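6-carboxyhexanoate--coa ligase (Bacillus subtilis, PDB 5G1F) belongs to the 6-carboxyhexanoate--CoA ligase family and holds pimelic acid in a pocket beside a mixed beta sheet. Local coordinates at residues A[87-92]-A[215-220]; A[169-174]-A[195-200]; A[191-196]-A[226-231]. All blocks are in the same frame, centred on the assembly; numbering follows the deposited sequence.

Contact 1 (A[87-92]-A[215-220]); sequences SCPEEG and ITAMKE
Pro89 lays its ring over the backbone of Met218 and Lys219, with CG 3.4 Å from Lys219 O and CB reaching the peptide between those two residues. Glu220 comes up at the end of the same ring: its chain, bent at chi2 (-70°), crosses the proline at about a right angle and carries OE2 to 3.5 Å from Pro89 CG. Behind the ring the two backbones come close, and Ala217 O receives two CA-H...O contacts, from Pro89 CA at 3.6 Å and from Gly92 CA at 3.4 Å, both nearly straight at the hydrogen. Gly92, having no side chain, lets the helix backbone come down onto this carbonyl. The first turn of helix 89-103 thus sits on the loop that leaves strand 211-215 of the mixed sheet. Cys88 is the N-cap, its SG accepting from Glu91 N at 3.5 Å. Proline suits the first turn, where an N-H would have no helical carbonyl before it to bond, and its ring restrains phi. Deeper in, Ile215 CG2 packs 3.5 Å from Gly92 CA, while Met218 places SD 3.8 Å from Gly92 O. Met218 goes on to touch Leu192 and Trp194 of strand 188-194.

Contact 2 (A[169-174]-A[195-200]); sequences HSRIKE and SDDPDY. With PML (pimelic acid), chain C.
Arg171, in the first turn of helix 170-184, bends at chi3 (-63°) and spreads its guanidinium flat over the ring of Tyr200, the two planes only 3° apart and their centres 4.0 Å from each other. The side chains slide past one another in opposite directions, so CZ lies above the CG end of the ring while CD makes a CH-pi contact nearer the ring centre, 3.7 Å from the centroid. This cation-pi stack leaves the guanidinium N-H groups pointing outward at its rim. NE and NH2 of Arg171 both donate to O71 of pimelic acid, at 2.9 and 2.8 Å. Farther round, NH1 makes a weak salt-bridge hydrogen bond to Asp197 OD2 at 3.5 Å, with the carboxylate plane turned 47° from the guanidinium. The other oxygen of this ligand carboxylate, O72, takes a hydrogen bond from Ser195 OG at 2.6 Å. That hydroxyl also accepts from Asp197 N in an ST turn, and Asp197 OD1 accepts from Asp199 N in an Asx turn. Both shape the 195-200 loop between strands 188-194 and 203-207, which ends in a type I turn and lines the pocket with the helix. Tyr200 OH is 2.5 Å from O12 of the other carboxylate, a hydrogen bond so short that its exact length is doubtful; Ile172 CG1 packs beside it. Tyr212 OH and Arg214 NH2 are also hydrogen-bonded to pimelic acid. Stack and rim bonds together restrict guanidinium rotation and aim NE and NH2 at O71, where the positive charge would complement a carboxylic group that is probably ionised.

Contact 3 (A[191-196]-A[226-231]); sequences ELCWSD and GCRVFF. With PML (pimelic acid), chain C.
Cys227 sets its CB squarely over the six-membered ring of Trp194, 3.5 Å from the centroid and almost on the ring normal, while its SG lies over the same face in a sulfur-aromatic contact. The indole reaches this place because Trp194 CG stands between its own backbone N and carbonyl carbon (chi1 65°), which folds the ring across the neighbouring strand and on over the Gly226 backbone. A small cysteine and a glycine let so broad a ring lie close to the chain. Leu192 continues this face of the sheet, touching Cys227 SG through CD2 and, through CB, the edge of the Phe231 ring.

On the face bearing Glu191, Cys193, Arg228 and Phe230, a salt bridge joins the strands diagonally: Arg228 NE donates to Glu191 OE2 at 2.9 Å, nearly straight and within the guanidinium plane, on the syn side of the carboxylate but tilted about 33° out of its plane. The planes of the two groups stand 72° apart. Cys193 SG sits over one face of this guanidinium, 3.4 Å from Arg228 NH2, and the Glu191 chain runs alongside Phe230, its CD 3.5 Å from CE1 at the ring edge.

Strands 188-194 and 227-232 are antiparallel neighbours inside the mixed sheet. Leu192 with Val229 and Trp194 with Cys227 form the hydrogen-bonded pairs, each closed by two backbone bonds of 2.9 to 3.0 Å.

Farther out, Tyr204 OH on strand 203-207 bonds both Glu191 OE2 and Arg228 NH2, tying the ion pair to the next strand. Leu178 of helix 170-184 packs against both residues, and Phe230 meets Val182 of that helix. Across the sheet, Leu192 and Phe231 meet helix 107-116 through Tyr114, Val109 and Ala113.

All three contacts gather round the mixed sheet, their centres 12 to 15 Å apart. Contact 3 joins two of its inner strands, 188-194 and 227-232. Contact 2 uses the loop that follows the first of these and the start of helix 170-184, whose chain leads into that strand; segments 195-200 and 191-196 overlap at Ser195 and Asp196, and both contacts touch pimelic acid. Contact 1 brackets contact 2 along the chain and alternates with contact 3. Its Lys219 NZ lies 2.7 Å from Ser195 O and 2.8 Å from Asp197 O, both probable hydrogen bonds. Lys219 thereby links the 215-220 loop to the loop that carries Ser195 and Tyr200 at the ligand.

Contact 1 (A[87-92]-A[215-220])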
loop_
_atom_site.group_PDB
_atom_site.type_symbol
_atom_site.label_atom_id
_atom_site.label_comp_id
_atom_site.label_asym_id
_atom_site.label_seq_id
_atom_site.Cartn_x
_atom_site.Cartn_y
_atom_site.Cartn_z
ATOM N N SER A 87 -3.897 -16.757 -15.183
ATOM C CA SER A 87 -3.435 -16.725 -16.553
ATOM C C SER A 87 -3.738 -15.385 -17.215
ATOM O O SER A 87 -3.292 -15.151 -18.324
ATOM C CB SER A 87 -4.092 -17.846 -17.349
ATOM O OG SER A 87 -4.136 -19.028 -16.591
ATOM N N CYS A 88 -4.564 -14.549 -16.597
ATOM C CA CYS A 88 -4.930 -13.281 -17.214
ATOM C C CYS A 88 -5.580 -12.317 -16.227
ATOM O O CYS A 88 -6.172 -12.731 -15.236
ATOM C CB CYS A 88 -5.855 -13.512 -18.419
ATOM S SG CYS A 88 -7.591 -13.814 -18.019
ATOM N N PRO A 89 -5.493 -11.013 -16.514
ATOM C CA PRO A 89 -6.083 -9.963 -15.675
ATOM C C PRO A 89 -7.541 -10.211 -15.301
ATOM O O PRO A 89 -7.929 -9.984 -14.164
ATOM C CB PRO A 89 -5.989 -8.700 -16.553
ATOM C CG PRO A 89 -4.924 -8.979 -17.548
ATOM C CD PRO A 89 -4.775 -10.472 -17.680
ATOM N N GLU A 90 -8.353 -10.643 -16.261
ATOM C CA GLU A 90 -9.779 -10.827 -16.012
ATOM C C GLU A 90 -10.012 -11.904 -14.972
ATOM O O GLU A 90 -10.919 -11.789 -14.156
ATOM C CB GLU A 90 -10.514 -11.189 -17.296
ATOM C CG GLU A 90 -10.431 -10.129 -18.386
ATOM C CD GLU A 90 -9.264 -10.334 -19.347
ATOM O OE1 GLU A 90 -8.287 -11.034 -18.997
ATOM O OE2 GLU A 90 -9.324 -9.782 -20.463
ATOM N N GLU A 91 -9.203 -12.955 -15.023
ATOM C CA GLU A 91 -9.274 -14.025 -14.043
ATOM C C GLU A 91 -8.796 -13.518 -12.704
ATOM O O GLU A 91 -9.360 -13.838 -11.660
ATOM C CB GLU A 91 -8.408 -15.211 -14.487
ATOM C CG GLU A 91 -8.334 -16.325 -13.451
ATOM C CD GLU A 91 -7.353 -17.429 -13.807
ATOM O OE1 GLU A 91 -6.839 -17.453 -14.945
ATOM O OE2 GLU A 91 -7.144 -18.305 -12.955
ATOM N N GLY A 92 -7.729 -12.736 -12.740
ATOM C CA GLY A 92 -7.188 -12.114 -11.537
ATOM C C GLY A 92 -8.198 -11.276 -10.791
ATOM O O GLY A 92 -8.326 -11.381 -9.576
ATOM N N ILE A 215 -1.895 -11.758 -6.448
ATOM C CA ILE A 215 -2.602 -12.219 -7.631
ATOM C C ILE A 215 -1.752 -11.810 -8.823
ATOM O O ILE A 215 -1.552 -10.626 -9.061
ATOM C CB ILE A 215 -4.003 -11.574 -7.710
ATOM C CG1 ILE A 215 -4.828 -11.960 -6.483
ATOM C CG2 ILE A 215 -4.744 -12.005 -8.969
ATOM C CD1 ILE A 215 -6.168 -11.242 -6.387
ATOM N N THR A 216 -1.191 -12.783 -9.531
ATOM C CA THR A 216 -0.072 -12.518 -10.427
ATOM C C THR A 216 -0.420 -11.711 -11.676
ATOM O O THR A 216 0.476 -11.272 -12.383
ATOM C CB THR A 216 0.514 -13.825 -10.902
ATOM O OG1 THR A 216 -0.557 -14.647 -11.374
ATOM C CG2 THR A 216 1.256 -14.524 -9.751
ATOM N N ALA A 217 -1.704 -11.545 -11.974
ATOM C CA ALA A 217 -2.110 -10.657 -13.059
ATOM C C ALA A 217 -3.374 -9.899 -12.706
ATOM O O ALA A 217 -4.433 -10.492 -12.560
ATOM C CB ALA A 217 -2.315 -11.437 -14.349
ATOM N N MET A 218 -3.259 -8.581 -12.603
ATOM C CA MET A 218 -4.395 -7.745 -12.235
ATOM C C MET A 218 -4.733 -6.692 -13.299
ATOM O O MET A 218 -5.761 -6.009 -13.201
ATOM C CB MET A 218 -4.115 -7.078 -10.893
ATOM C CG MET A 218 -4.137 -8.047 -9.721
ATOM S SD MET A 218 -5.836 -8.552 -9.417
ATOM C CE MET A 218 -6.375 -7.200 -8.395
ATOM N N LYS A 219 -3.881 -6.596 -14.322
ATOM C CA LYS A 219 -4.108 -5.730 -15.470
ATOM C C LYS A 219 -3.188 -6.177 -16.587
ATOM O O LYS A 219 -2.348 -7.050 -16.388
ATOM C CB LYS A 219 -3.781 -4.283 -15.113
ATOM C CG LYS A 219 -2.337 -4.106 -14.663
ATOM C CD LYS A 219 -1.930 -2.654 -14.682
ATOM C CE LYS A 219 -0.489 -2.489 -14.239
ATOM N NZ LYS A 219 -0.193 -1.055 -14.013
ATOM N N GLU A 220 -3.333 -5.548 -17.753
ATOM C CA GLU A 220 -2.442 -5.787 -18.901
ATOM C C GLU A 220 -1.133 -5.013 -18.756
ATOM O O GLU A 220 -1.101 -3.917 -18.182
ATOM C CB GLU A 220 -3.118 -5.356 -20.212
ATOM C CG GLU A 220 -4.310 -6.205 -20.621
ATOM C CD GLU A 220 -3.916 -7.606 -21.054
ATOM O OE1 GLU A 220 -2.751 -7.814 -21.452
ATOM O OE2 GLU A 220 -4.777 -8.501 -20.968
#

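Contact 2 (A[169-174]-A[195-200])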
loop_
_atom_site.group_PDB
_atom_site.type_symbol
_atom_site.label_atom_id
_atom_site.label_comp_id
_atom_site.label_asym_id
_atom_site.label_seq_id
_atom_site.Cartn_x
_atom_site.Cartn_y
_atom_site.Cartn_z
ATOM N N HIS A 169 12.179 -8.311 -3.566
ATOM C CA HIS A 169 12.047 -7.023 -4.227
ATOM C C HIS A 169 11.524 -5.997 -3.242
ATOM O O HIS A 169 10.541 -6.208 -2.522
ATOM C CB HIS A 169 11.115 -7.106 -5.433
ATOM C CG HIS A 169 11.636 -7.973 -6.540
ATOM N ND1 HIS A 169 10.806 -8.661 -7.401
ATOM C CD2 HIS A 169 12.900 -8.303 -6.895
ATOM C CE1 HIS A 169 11.534 -9.363 -8.249
ATOM N NE2 HIS A 169 12.809 -9.163 -7.965
ATOM N N SER A 170 12.167 -4.853 -3.256
ATOM C CA SER A 170 11.835 -3.818 -2.315
ATOM C C SER A 170 10.353 -3.387 -2.471
ATOM O O SER A 170 9.712 -3.019 -1.495
ATOM C CB SER A 170 12.777 -2.644 -2.510
ATOM O OG SER A 170 12.585 -2.119 -3.812
ATOM N N ARG A 171 9.775 -3.530 -3.659
ATOM C CA ARG A 171 8.399 -3.080 -3.865
ATOM C C ARG A 171 7.404 -4.042 -3.221
ATOM O O ARG A 171 6.322 -3.635 -2.791
ATOM C CB ARG A 171 8.100 -2.910 -5.348
ATOM C CG ARG A 171 7.658 -4.175 -6.045
ATOM C CD ARG A 171 7.587 -3.997 -7.554
ATOM N NE ARG A 171 6.595 -2.995 -7.908
ATOM C CZ ARG A 171 6.649 -2.241 -8.998
ATOM N NH1 ARG A 171 7.638 -2.399 -9.870
ATOM N NH2 ARG A 171 5.717 -1.318 -9.209
ATOM N N ILE A 172 7.785 -5.310 -3.096
ATOM C CA ILE A 172 7.008 -6.243 -2.283
ATOM C C ILE A 172 7.166 -5.912 -0.810
ATOM O O ILE A 172 6.221 -5.999 -0.040
ATOM C CB ILE A 172 7.425 -7.712 -2.545
ATOM C CG1 ILE A 172 6.972 -8.136 -3.944
ATOM C CG2 ILE A 172 6.809 -8.645 -1.507
ATOM C CD1 ILE A 172 7.729 -9.319 -4.502
ATOM N N LYS A 173 8.376 -5.565 -0.401
ATOM C CA LYS A 173 8.586 -5.205 0.989
ATOM C C LYS A 173 7.727 -3.997 1.360
ATOM O O LYS A 173 7.077 -3.945 2.404
ATOM C CB LYS A 173 10.045 -4.872 1.232
ATOM C CG LYS A 173 10.285 -4.355 2.640
ATOM C CD LYS A 173 11.724 -3.963 2.814
ATOM C CE LYS A 173 12.022 -2.683 2.090
ATOM N NZ LYS A 173 13.335 -2.182 2.573
ATOM N N GLU A 174 7.799 -2.989 0.524
ATOM C CA GLU A 174 7.005 -1.781 0.742
ATOM C C GLU A 174 5.508 -2.084 0.771
ATOM O O GLU A 174 4.819 -1.629 1.660
ATOM C CB GLU A 174 7.353 -0.704 -0.293
ATOM C CG GLU A 174 8.681 -0.015 -0.034
ATOM C CD GLU A 174 9.387 0.356 -1.330
ATOM O OE1 GLU A 174 8.691 0.570 -2.339
ATOM O OE2 GLU A 174 10.631 0.453 -1.358
ATOM N N SER A 195 -0.759 -2.138 -9.240
ATOM C CA SER A 195 0.233 -1.115 -9.505
ATOM C C SER A 195 -0.181 -0.173 -10.627
ATOM O O SER A 195 -0.940 -0.549 -11.520
ATOM C CB SER A 195 1.545 -1.763 -9.892
ATOM O OG SER A 195 2.536 -0.772 -9.992
ATOM N N ASP A 196 0.351 1.047 -10.582
ATOM C CA ASP A 196 0.156 2.012 -11.651
ATOM C C ASP A 196 1.328 1.971 -12.622
ATOM O O ASP A 196 1.292 2.596 -13.690
ATOM C CB ASP A 196 -0.049 3.436 -11.099
ATOM C CG ASP A 196 1.079 3.908 -10.175
ATOM O OD1 ASP A 196 1.904 3.094 -9.710
ATOM O OD2 ASP A 196 1.113 5.124 -9.882
ATOM N N ASP A 197 2.350 1.200 -12.261
ATOM C CA ASP A 197 3.488 0.931 -13.131
ATOM C C ASP A 197 3.082 0.062 -14.330
ATOM O O ASP A 197 2.611 -1.058 -14.148
ATOM C CB ASP A 197 4.575 0.246 -12.291
ATOM C CG ASP A 197 5.872 -0.006 -13.056
ATOM O OD1 ASP A 197 5.873 -0.185 -14.290
ATOM O OD2 ASP A 197 6.902 -0.116 -12.380
ATOM N N PRO A 198 3.323 0.552 -15.564
ATOM C CA PRO A 198 2.989 -0.212 -16.767
ATOM C C PRO A 198 3.686 -1.574 -16.852
ATOM O O PRO A 198 3.215 -2.459 -17.575
ATOM C CB PRO A 198 3.454 0.704 -17.913
ATOM C CG PRO A 198 4.469 1.618 -17.308
ATOM C CD PRO A 198 4.027 1.809 -15.890
ATOM N N ASP A 199 4.760 -1.754 -16.082
ATOM C CA ASP A 199 5.627 -2.922 -16.219
ATOM C C ASP A 199 5.463 -3.953 -15.108
ATOM O O ASP A 199 6.245 -4.889 -15.017
ATOM C CB ASP A 199 7.086 -2.480 -16.240
ATOM C CG ASP A 199 7.424 -1.657 -17.455
ATOM O OD1 ASP A 199 6.741 -1.814 -18.494
ATOM O OD2 ASP A 199 8.372 -0.851 -17.362
ATOM N N TYR A 200 4.461 -3.783 -14.262
ATOM C CA TYR A 200 4.279 -4.667 -13.138
ATOM C C TYR A 200 2.793 -4.948 -12.990
ATOM O O TYR A 200 2.013 -4.034 -12.749
ATOM C CB TYR A 200 4.828 -4.008 -11.880
ATOM C CG TYR A 200 5.067 -4.976 -10.760
ATOM C CD1 TYR A 200 6.195 -5.813 -10.748
ATOM C CD2 TYR A 200 4.155 -5.089 -9.723
ATOM C CE1 TYR A 200 6.397 -6.736 -9.724
ATOM C CE2 TYR A 200 4.357 -5.983 -8.692
ATOM C CZ TYR A 200 5.470 -6.797 -8.692
ATOM O OH TYR A 200 5.589 -7.676 -7.656
HETATM C C1 PML C . 3.611 -7.812 -4.838
HETATM O O11 PML C . 3.007 -8.388 -3.915
HETATM O O12 PML C . 4.195 -8.458 -5.735
HETATM C C2 PML C . 3.632 -6.298 -4.867
HETATM C C3 PML C . 2.353 -5.739 -5.499
HETATM C C4 PML C . 2.135 -4.278 -5.123
HETATM C C5 PML C . 2.259 -3.329 -6.299
HETATM C C6 PML C . 2.381 -1.872 -5.836
HETATM C C7 PML C . 3.374 -1.112 -6.695
HETATM O O71 PML C . 4.604 -1.370 -6.616
HETATM O O72 PML C . 2.926 -0.224 -7.452
#

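Contact 3 (A[191-196]-A[226-231])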
loop_
_atom_site.group_PDB
_atom_site.type_symbol
_atom_site.label_atom_id
_atom_site.label_comp_id
_atom_site.label_asym_id
_atom_site.label_seq_id
_atom_site.Cartn_x
_atom_site.Cartn_y
_atom_site.Cartn_z
ATOM N N GLU A 191 -8.209 -4.581 1.706
ATOM C CA GLU A 191 -7.554 -3.649 0.815
ATOM C C GLU A 191 -7.448 -4.326 -0.532
ATOM O O GLU A 191 -7.238 -5.529 -0.611
ATOM C CB GLU A 191 -6.158 -3.261 1.328
ATOM C CG GLU A 191 -5.318 -2.534 0.273
ATOM C CD GLU A 191 -3.869 -2.307 0.678
ATOM O OE1 GLU A 191 -3.520 -2.535 1.838
ATOM O OE2 GLU A 191 -3.066 -1.866 -0.163
ATOM N N LEU A 192 -7.649 -3.553 -1.585
ATOM C CA LEU A 192 -7.523 -4.026 -2.959
ATOM C C LEU A 192 -6.494 -3.138 -3.637
ATOM O O LEU A 192 -6.583 -1.913 -3.574
ATOM C CB LEU A 192 -8.869 -3.870 -3.673
ATOM C CG LEU A 192 -8.895 -4.009 -5.198
ATOM C CD1 LEU A 192 -8.550 -5.435 -5.576
ATOM C CD2 LEU A 192 -10.246 -3.607 -5.742
ATOM N N CYS A 193 -5.542 -3.739 -4.322
ATOM C CA CYS A 193 -4.408 -2.978 -4.806
ATOM C C CYS A 193 -3.819 -3.602 -6.054
ATOM O O CYS A 193 -3.539 -4.780 -6.087
ATOM C CB CYS A 193 -3.316 -2.884 -3.726
ATOM S SG CYS A 193 -1.865 -1.927 -4.266
ATOM N N TRP A 194 -3.549 -2.785 -7.053
ATOM C CA TRP A 194 -2.581 -3.152 -8.042
ATOM C C TRP A 194 -1.854 -1.911 -8.521
ATOM O O TRP A 194 -2.266 -0.777 -8.223
ATOM C CB TRP A 194 -3.228 -3.954 -9.181
ATOM C CG TRP A 194 -4.234 -3.209 -10.014
ATOM C CD1 TRP A 194 -3.994 -2.549 -11.189
ATOM C CD2 TRP A 194 -5.643 -3.160 -9.809
ATOM N NE1 TRP A 194 -5.166 -2.022 -11.692
ATOM C CE2 TRP A 194 -6.196 -2.387 -10.860
ATOM C CE3 TRP A 194 -6.491 -3.660 -8.829
ATOM C CZ2 TRP A 194 -7.568 -2.136 -10.963
ATOM C CZ3 TRP A 194 -7.855 -3.389 -8.922
ATOM C CH2 TRP A 194 -8.375 -2.624 -9.973
ATOM N N SER A 195 -0.759 -2.138 -9.240
ATOM C CA SER A 195 0.233 -1.115 -9.505
ATOM C C SER A 195 -0.181 -0.173 -10.627
ATOM O O SER A 195 -0.940 -0.549 -11.520
ATOM C CB SER A 195 1.545 -1.763 -9.892
ATOM O OG SER A 195 2.536 -0.772 -9.992
ATOM N N ASP A 196 0.351 1.047 -10.582
ATOM C CA ASP A 196 0.156 2.012 -11.651
ATOM C C ASP A 196 1.328 1.971 -12.622
ATOM O O ASP A 196 1.292 2.596 -13.690
ATOM C CB ASP A 196 -0.049 3.436 -11.099
ATOM C CG ASP A 196 1.079 3.908 -10.175
ATOM O OD1 ASP A 196 1.904 3.094 -9.710
ATOM O OD2 ASP A 196 1.113 5.124 -9.882
ATOM N N GLY A 226 -3.641 2.116 -11.965
ATOM C CA GLY A 226 -3.483 1.249 -10.810
ATOM C C GLY A 226 -4.615 1.537 -9.842
ATOM O O GLY A 226 -5.536 2.287 -10.159
ATOM N N CYS A 227 -4.531 0.983 -8.645
ATOM C CA CYS A 227 -5.627 1.073 -7.697
ATOM C C CYS A 227 -5.129 0.787 -6.297
ATOM O O CYS A 227 -4.278 -0.079 -6.091
ATOM C CB CYS A 227 -6.686 0.053 -8.089
ATOM S SG CYS A 227 -8.013 -0.205 -6.914
ATOM N N ARG A 228 -5.597 1.571 -5.342
ATOM C CA ARG A 228 -5.480 1.204 -3.933
ATOM C C ARG A 228 -6.673 1.677 -3.118
ATOM O O ARG A 228 -6.917 2.890 -2.982
ATOM C CB ARG A 228 -4.203 1.765 -3.315
ATOM C CG ARG A 228 -4.099 1.450 -1.827
ATOM C CD ARG A 228 -2.703 1.684 -1.273
ATOM N NE ARG A 228 -1.874 0.478 -1.360
ATOM C CZ ARG A 228 -0.609 0.471 -1.773
ATOM N NH1 ARG A 228 -0.027 1.602 -2.153
ATOM N NH2 ARG A 228 0.072 -0.668 -1.825
ATOM N N VAL A 229 -7.415 0.719 -2.568
ATOM C CA VAL A 229 -8.707 1.016 -1.935
ATOM C C VAL A 229 -8.785 0.254 -0.626
ATOM O O VAL A 229 -8.492 -0.936 -0.603
ATOM C CB VAL A 229 -9.896 0.519 -2.768
ATOM C CG1 VAL A 229 -11.196 0.779 -2.026
ATOM C CG2 VAL A 229 -9.910 1.180 -4.119
ATOM N N PHE A 230 -9.162 0.953 0.446
ATOM C CA PHE A 230 -9.415 0.333 1.731
ATOM C C PHE A 230 -10.888 0.344 2.000
ATOM O O PHE A 230 -11.506 1.399 1.908
ATOM C CB PHE A 230 -8.743 1.133 2.827
ATOM C CG PHE A 230 -7.293 1.414 2.578
ATOM C CD1 PHE A 230 -6.515 0.565 1.790
ATOM C CD2 PHE A 230 -6.664 2.435 3.263
ATOM C CE1 PHE A 230 -5.162 0.802 1.624
ATOM C CE2 PHE A 230 -5.302 2.633 3.144
ATOM C CZ PHE A 230 -4.555 1.824 2.317
ATOM N N PHE A 231 -11.466 -0.822 2.282
ATOM C CA PHE A 231 -12.881 -0.915 2.605
ATOM C C PHE A 231 -13.069 -0.796 4.101
ATOM O O PHE A 231 -12.525 -1.590 4.865
ATOM C CB PHE A 231 -13.462 -2.225 2.121
ATOM C CG PHE A 231 -13.476 -2.361 0.632
ATOM C CD1 PHE A 231 -12.366 -2.811 -0.045
ATOM C CD2 PHE A 231 -14.605 -1.978 -0.102
ATOM C CE1 PHE A 231 -12.373 -2.940 -1.425
ATOM C CE2 PHE A 231 -14.615 -2.090 -1.475
ATOM C CZ PHE A 231 -13.496 -2.598 -2.136
HETATM C C1 PML C . 3.611 -7.812 -4.838
HETATM O O11 PML C . 3.007 -8.388 -3.915
HETATM O O12 PML C . 4.195 -8.458 -5.735
HETATM C C2 PML C . 3.632 -6.298 -4.867
HETATM C C3 PML C . 2.353 -5.739 -5.499
HETATM C C4 PML C . 2.135 -4.278 -5.123
HETATM C C5 PML C . 2.259 -3.329 -6.299
HETATM C C6 PML C . 2.381 -1.872 -5.836
HETATM C C7 PML C . 3.374 -1.112 -6.695
HETATM O O71 PML C . 4.604 -1.370 -6.616
HETATM O O72 PML C . 2.926 -0.224 -7.452
#